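Local coordinates for uncharacterized protein (Bacteroides vulgatus, PDB 4FMR), which is of unknown function but probably binds DNA through an HU/IHF-like domain, joined to a second domain of Ig-like fold, at residues Q218-G221 against L226-T229; R31-D34 against D40-V43; V89-Q92 against A98-S101. All coordinates share one frame; numbering follows the deposited sequence.

Contact 1: Q218-G221 against L226-T229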
loop_
_atom_site.group_PDB
_atom_site.type_symbol
_atom_site.label_atom_id
_atom_site.label_comp_id
_atom_site.label_asym_id
_atom_site.label_seq_id
_atom_site.Cartn_x
_atom_site.Cartn_y
_atom_site.Cartn_z
ATOM N N GLN B 218 25.039 -21.148 13.174
ATOM C CA GLN B 218 26.059 -22.178 12.939
ATOM C C GLN B 218 25.388 -23.455 12.373
ATOM O O GLN B 218 26.024 -24.508 12.266
ATOM C CB GLN B 218 26.849 -22.475 14.222
ATOM C CG GLN B 218 27.805 -21.356 14.570
ATOM C CD GLN B 218 28.380 -21.473 15.950
ATOM O OE1 GLN B 218 27.704 -21.232 16.955
ATOM N NE2 GLN B 218 29.664 -21.769 16.023
ATOM N N TYR B 219 24.098 -23.342 12.006
ATOM C CA TYR B 219 23.312 -24.413 11.407
ATOM C C TYR B 219 23.763 -24.612 9.968
ATOM O O TYR B 219 23.709 -23.670 9.174
ATOM C CB TYR B 219 21.797 -24.097 11.479
ATOM C CG TYR B 219 20.921 -25.130 10.797
ATOM C CD1 TYR B 219 20.634 -26.350 11.411
ATOM C CD2 TYR B 219 20.388 -24.894 9.533
ATOM C CE1 TYR B 219 19.851 -27.314 10.775
ATOM C CE2 TYR B 219 19.594 -25.842 8.893
ATOM C CZ TYR B 219 19.323 -27.050 9.516
ATOM O OH TYR B 219 18.543 -27.978 8.864
ATOM N N ARG B 220 24.187 -25.842 9.638
ATOM C CA ARG B 220 24.677 -26.257 8.319
ATOM C C ARG B 220 23.533 -26.726 7.414
ATOM O O ARG B 220 22.608 -27.399 7.894
ATOM C CB ARG B 220 25.691 -27.403 8.497
ATOM C CG ARG B 220 26.499 -27.743 7.245
ATOM C CD ARG B 220 27.292 -29.032 7.395
ATOM N NE ARG B 220 28.212 -29.015 8.537
ATOM C CZ ARG B 220 29.449 -28.525 8.507
ATOM N NH1 ARG B 220 29.930 -27.985 7.393
ATOM N NH2 ARG B 220 30.210 -28.562 9.595
ATOM N N GLY B 221 23.653 -26.423 6.113
ATOM C CA GLY B 221 22.708 -26.827 5.072
ATOM C C GLY B 221 22.325 -28.297 5.137
ATOM O O GLY B 221 23.195 -29.177 5.056
ATOM N N LEU B 226 27.213 -28.900 13.252
ATOM C CA LEU B 226 27.194 -27.448 13.372
ATOM C C LEU B 226 28.517 -26.867 12.879
ATOM O O LEU B 226 29.583 -27.470 13.084
ATOM C CB LEU B 226 26.913 -27.000 14.822
ATOM C CG LEU B 226 25.501 -27.221 15.379
ATOM C CD1 LEU B 226 25.458 -26.927 16.851
ATOM C CD2 LEU B 226 24.469 -26.358 14.665
ATOM N N LEU B 227 28.430 -25.742 12.162
ATOM C CA LEU B 227 29.575 -25.006 11.626
ATOM C C LEU B 227 30.412 -24.466 12.766
ATOM O O LEU B 227 29.850 -24.034 13.774
ATOM C CB LEU B 227 29.104 -23.846 10.730
ATOM C CG LEU B 227 28.252 -24.173 9.504
ATOM C CD1 LEU B 227 27.513 -22.936 9.023
ATOM C CD2 LEU B 227 29.094 -24.747 8.374
ATOM N N LYS B 228 31.748 -24.505 12.626
ATOM C CA LYS B 228 32.665 -23.983 13.646
ATOM C C LYS B 228 32.456 -22.464 13.774
ATOM O O LYS B 228 32.310 -21.938 14.885
ATOM C CB LYS B 228 34.132 -24.327 13.287
ATOM C CG LYS B 228 35.159 -23.887 14.334
ATOM C CD LYS B 228 36.596 -23.853 13.797
ATOM C CE LYS B 228 36.898 -22.630 12.952
ATOM N NZ LYS B 228 38.307 -22.624 12.480
ATOM N N THR B 229 32.367 -21.790 12.618
ATOM C CA THR B 229 32.209 -20.345 12.501
ATOM C C THR B 229 30.764 -20.014 12.075
ATOM O O THR B 229 30.260 -20.642 11.136
ATOM C CB THR B 229 33.263 -19.841 11.498
ATOM O OG1 THR B 229 34.561 -20.247 11.953
ATOM C CG2 THR B 229 33.215 -18.333 11.268
#
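Gln-218 meets Leu-227 through both its backbone and its side chain. Its carbonyl O accepts the N-H of Leu-227 at 2.7 Å from the N, a fairly straight bond (158° at the hydrogen) lying in the carbonyl plane. The same oxygen is touched by the CA-H of Leu-226 and by its CD2, the latter at 3.4 Å.

Along the side chain, CB lies 3.4 Å from the carbonyl O of Leu-227. CG, anti to the carbonyl carbon (chi1 -73°), stays beside that oxygen and approaches the backbone of Thr-229. The chain then runs on extended, and NE2 gives two weak, bent bonds, to O of Lys-228 at 2.9 Å and to O of Leu-227 at 3.2 Å. OE1 accepts the backbone N-H of Asp-167, in a neighbouring loop, which probably sets the rotation of the amide, with the weak NE2 bonds adding to it.

Further along, Leu-227 CD2 lies over one face of the Arg-220 guanidinium, near its rim and 3.5 Å from NH1, while NE of Arg-220 bonds to the carbonyl of Ala-225.

Together these bonds close the base of the loop that leads from strand 209-217 to strand 231-240 of the Ig-like domain. Through Ala-164, Asp-167 and Val-170, Gln-218 also joins this surface turn to the loop ahead of strand 171-176.

Contact 2: R31-D34 against D40-V43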
loop_
_atom_site.group_PDB
_atom_site.type_symbol
_atom_site.label_atom_id
_atom_site.label_comp_id
_atom_site.label_asym_id
_atom_site.label_seq_id
_atom_site.Cartn_x
_atom_site.Cartn_y
_atom_site.Cartn_z
ATOM N N ARG B 31 19.820 -0.202 -1.811
ATOM C CA ARG B 31 20.029 0.497 -0.536
ATOM C C ARG B 31 18.716 1.134 -0.102
ATOM O O ARG B 31 17.717 1.015 -0.809
ATOM C CB ARG B 31 21.149 1.572 -0.664
ATOM C CG ARG B 31 20.828 2.745 -1.609
ATOM C CD ARG B 31 22.012 3.663 -1.867
ATOM N NE ARG B 31 23.001 3.040 -2.755
ATOM C CZ ARG B 31 23.184 3.356 -4.035
ATOM N NH1 ARG B 31 22.472 4.326 -4.597
ATOM N NH2 ARG B 31 24.104 2.727 -4.755
ATOM N N SER B 32 18.727 1.819 1.044
ATOM C CA SER B 32 17.554 2.519 1.563
ATOM C C SER B 32 17.809 4.023 1.568
ATOM O O SER B 32 18.916 4.449 1.880
ATOM C CB SER B 32 17.207 2.026 2.967
ATOM O OG SER B 32 18.245 2.293 3.896
ATOM N N ILE B 33 16.802 4.829 1.215
ATOM C CA ILE B 33 16.997 6.279 1.240
ATOM C C ILE B 33 15.852 6.922 2.060
ATOM O O ILE B 33 14.732 6.374 2.144
ATOM C CB ILE B 33 17.153 6.922 -0.164
ATOM C CG1 ILE B 33 15.811 6.967 -0.948
ATOM C CG2 ILE B 33 18.296 6.277 -0.964
ATOM C CD1 ILE B 33 15.844 7.917 -2.141
ATOM N N ASP B 34 16.155 8.085 2.660
ATOM C CA ASP B 34 15.221 8.854 3.473
ATOM C C ASP B 34 15.094 10.256 2.891
ATOM O O ASP B 34 15.646 10.511 1.823
ATOM C CB ASP B 34 15.686 8.887 4.945
ATOM C CG ASP B 34 17.107 9.409 5.167
ATOM O OD1 ASP B 34 17.725 9.911 4.188
ATOM O OD2 ASP B 34 17.614 9.277 6.300
ATOM N N ASP B 40 18.893 15.912 -1.134
ATOM C CA ASP B 40 20.206 16.037 -1.762
ATOM C C ASP B 40 20.139 15.709 -3.260
ATOM O O ASP B 40 20.791 16.382 -4.042
ATOM C CB ASP B 40 21.231 15.113 -1.083
ATOM C CG ASP B 40 21.561 15.431 0.362
ATOM O OD1 ASP B 40 21.182 16.534 0.834
ATOM O OD2 ASP B 40 22.129 14.544 1.047
ATOM N N ARG B 41 19.344 14.687 -3.653
ATOM C CA ARG B 41 19.231 14.288 -5.060
ATOM C C ARG B 41 18.399 15.312 -5.874
ATOM O O ARG B 41 18.666 15.507 -7.076
ATOM C CB ARG B 41 18.654 12.877 -5.190
ATOM C CG ARG B 41 19.642 11.792 -4.786
ATOM C CD ARG B 41 19.022 10.433 -4.945
ATOM N NE ARG B 41 19.884 9.362 -4.440
ATOM C CZ ARG B 41 19.572 8.072 -4.491
ATOM N NH1 ARG B 41 18.424 7.683 -5.025
ATOM N NH2 ARG B 41 20.412 7.161 -4.018
HETATM N N MSE B 42 17.462 16.003 -5.212
HETATM C CA MSE B 42 16.629 17.033 -5.843
HETATM C C MSE B 42 17.495 18.225 -6.245
HETATM O O MSE B 42 17.417 18.704 -7.380
HETATM C CB MSE B 42 15.508 17.475 -4.893
HETATM C CG MSE B 42 14.383 16.469 -4.768
HETATM SE SE MSE B 42 13.188 16.928 -3.293
HETATM C CE MSE B 42 12.310 18.552 -4.131
ATOM N N VAL B 43 18.337 18.679 -5.302
ATOM C CA VAL B 43 19.303 19.773 -5.463
ATOM C C VAL B 43 20.342 19.393 -6.544
ATOM O O VAL B 43 20.674 20.226 -7.402
ATOM C CB VAL B 43 19.964 20.086 -4.092
ATOM C CG1 VAL B 43 21.195 20.978 -4.248
ATOM C CG2 VAL B 43 18.951 20.733 -3.165
#
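NH1 of Arg-41 and NH1 of Arg-31 both reach Glu-73 of the second subunit, in salt bridges to its OE1 and OE2 respectively. The shared anion probably offsets the closeness of the two cations, NH1 of Arg-31 lying 3.6 Å from NH2 of Arg-41. Their guanidinium planes stand almost perpendicular, 89° apart, with NH2 of Arg-41 in the plane of the Arg-31 group, at its edge; Arg-31 is poorly ordered, however, so this geometry is less certain.

Arg-41 reaches across from helix 35-45 with its chain fully extended from CG to NE. Ile-33 packs against the far end: its CG2, which chi1 of 73° puts anti to the carbonyl carbon, sits over one face of the guanidinium, 3.8 Å from NH2, and its CD1 comes to 3.9 Å from NH1. An alanine in place of Arg-41 would probably leave Glu-73 of the second subunit short of one cationic partner and strip the cover from Ile-33.

Strand 32-33 also pairs in parallel with a strand of the second subunit. Chemically, the contact is two like charges made compatible by an acid from the partner chain, which suggests that its stability depends on the dimer.

Contact 3: V89-Q92 against A98-S101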
loop_
_atom_site.group_PDB
_atom_site.type_symbol
_atom_site.label_atom_id
_atom_site.label_comp_id
_atom_site.label_asym_id
_atom_site.label_seq_id
_atom_site.Cartn_x
_atom_site.Cartn_y
_atom_site.Cartn_z
ATOM N N VAL B 89 -13.785 -5.643 14.098
ATOM C CA VAL B 89 -15.243 -5.755 14.173
ATOM C C VAL B 89 -15.830 -4.601 15.011
ATOM O O VAL B 89 -15.215 -4.175 16.002
ATOM C CB VAL B 89 -15.582 -7.147 14.822
ATOM C CG1 VAL B 89 -17.071 -7.314 15.111
ATOM C CG2 VAL B 89 -15.076 -8.299 13.961
ATOM N N ALA B 90 -17.047 -4.149 14.641
ATOM C CA ALA B 90 -17.818 -3.207 15.431
ATOM C C ALA B 90 -18.522 -3.965 16.593
ATOM O O ALA B 90 -19.463 -4.753 16.367
ATOM C CB ALA B 90 -18.828 -2.488 14.556
ATOM N N LYS B 91 -18.021 -3.779 17.826
ATOM C CA LYS B 91 -18.607 -4.389 19.027
ATOM C C LYS B 91 -19.593 -3.409 19.625
ATOM O O LYS B 91 -19.233 -2.265 19.920
ATOM C CB LYS B 91 -17.529 -4.797 20.050
ATOM C CG LYS B 91 -16.589 -5.890 19.551
ATOM C CD LYS B 91 -15.491 -6.177 20.545
ATOM C CE LYS B 91 -14.665 -7.366 20.125
ATOM N NZ LYS B 91 -13.673 -7.752 21.166
ATOM N N GLN B 92 -20.860 -3.837 19.738
ATOM C CA GLN B 92 -21.984 -3.054 20.272
ATOM C C GLN B 92 -22.184 -1.755 19.456
ATOM O O GLN B 92 -22.527 -0.706 20.021
ATOM C CB GLN B 92 -21.804 -2.751 21.779
ATOM C CG GLN B 92 -21.833 -3.994 22.661
ATOM C CD GLN B 92 -21.484 -3.695 24.100
ATOM O OE1 GLN B 92 -20.595 -4.326 24.683
ATOM N NE2 GLN B 92 -22.172 -2.727 24.706
ATOM N N ALA B 98 -9.549 -0.402 21.968
ATOM C CA ALA B 98 -8.724 -1.561 22.319
ATOM C C ALA B 98 -8.782 -2.686 21.251
ATOM O O ALA B 98 -7.907 -3.558 21.256
ATOM C CB ALA B 98 -9.170 -2.111 23.669
ATOM N N THR B 99 -9.801 -2.665 20.352
ATOM C CA THR B 99 -9.935 -3.703 19.324
ATOM C C THR B 99 -9.935 -3.097 17.920
ATOM O O THR B 99 -9.570 -3.796 16.970
ATOM C CB THR B 99 -11.191 -4.564 19.544
ATOM O OG1 THR B 99 -12.357 -3.741 19.526
ATOM C CG2 THR B 99 -11.130 -5.371 20.843
ATOM N N ASN B 100 -10.314 -1.823 17.780
ATOM C CA ASN B 100 -10.333 -1.148 16.483
ATOM C C ASN B 100 -9.178 -0.205 16.336
ATOM O O ASN B 100 -8.731 0.402 17.313
ATOM C CB ASN B 100 -11.644 -0.382 16.284
ATOM C CG ASN B 100 -12.889 -1.216 16.396
ATOM O OD1 ASN B 100 -13.726 -0.979 17.277
ATOM N ND2 ASN B 100 -13.049 -2.189 15.493
ATOM N N SER B 101 -8.709 -0.071 15.094
ATOM C CA SER B 101 -7.616 0.816 14.733
ATOM C C SER B 101 -7.818 1.407 13.337
ATOM O O SER B 101 -8.599 0.908 12.516
ATOM C CB SER B 101 -6.271 0.090 14.813
ATOM O OG SER B 101 -6.179 -1.022 13.937
HETATM O O HOH W 1 -15.904 -2.035 18.427
#
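Asn-100 and Val-89 make the one direct hydrogen bond of this contact. ND2 of Asn-100 gives a proton to the carbonyl O of Val-89 at 3.0 Å, with a nearly straight 163° at the hydrogen. The oxygen lies close to the plane of the Asn-100 amide, but the donor stands well above the carbonyl plane of Val-89, 62° out of it, and so does not follow a lone pair. CG of Asn-100 is placed anti to its carbonyl carbon (chi1 -57°), which swings the amide end toward 89-92 although its CB does not point there.

A water adds a second polar link. It accepts the backbone N-H of Lys-91 at 2.8 Å from the N and donates to OD1 of Asn-100 at 2.7 Å. Asn-100 has further partners: OD1 takes the N-H of Asp-96, and ND2 also reaches the carbonyl of Arg-87. With both ends engaged, the amide is probably held against flipping.

Van der Waals contact is slight. Lys-91, extended beyond CG, crosses Thr-99 at about a right angle, its NZ 3.5 Å from the Thr-99 methyl CG2; this is one of two conformers modelled for Thr-99, so the contact is doubtful, as is the bond from its OG1 to OD2 of Asp-96.

Strands 80-87 and 101-108 pair as an antiparallel hairpin, consistent with the beta arm of HU/IHF-like proteins, and the contact lies in its end loop, just beyond the Ser-101 to Arg-87 pairing. Val-89 packs on Asp-22 of the second subunit, Ala-90 and Asn-100 on its Phe-25.

How the contacts relate
From the N terminus, contact 2 comes first, tying strand 32-33 to the helix 35-45 that directly follows it. Contact 3 follows, drawing together the two sides of the loop between strands 80-87 and 101-108. Both fall in the HU/IHF-like part of the chain and both border the second subunit, yet their centres are about 40 Å apart. Contact 1 lies far later, in the Ig-like part, across the loop from strand 209-217 to strand 231-240, and no other chain of the assembly touches its segments. The three follow in series, with none nested or crossed, and each is local. Contact 1 is centred about 39 Å from contact 2 and 47 Å from contact 3.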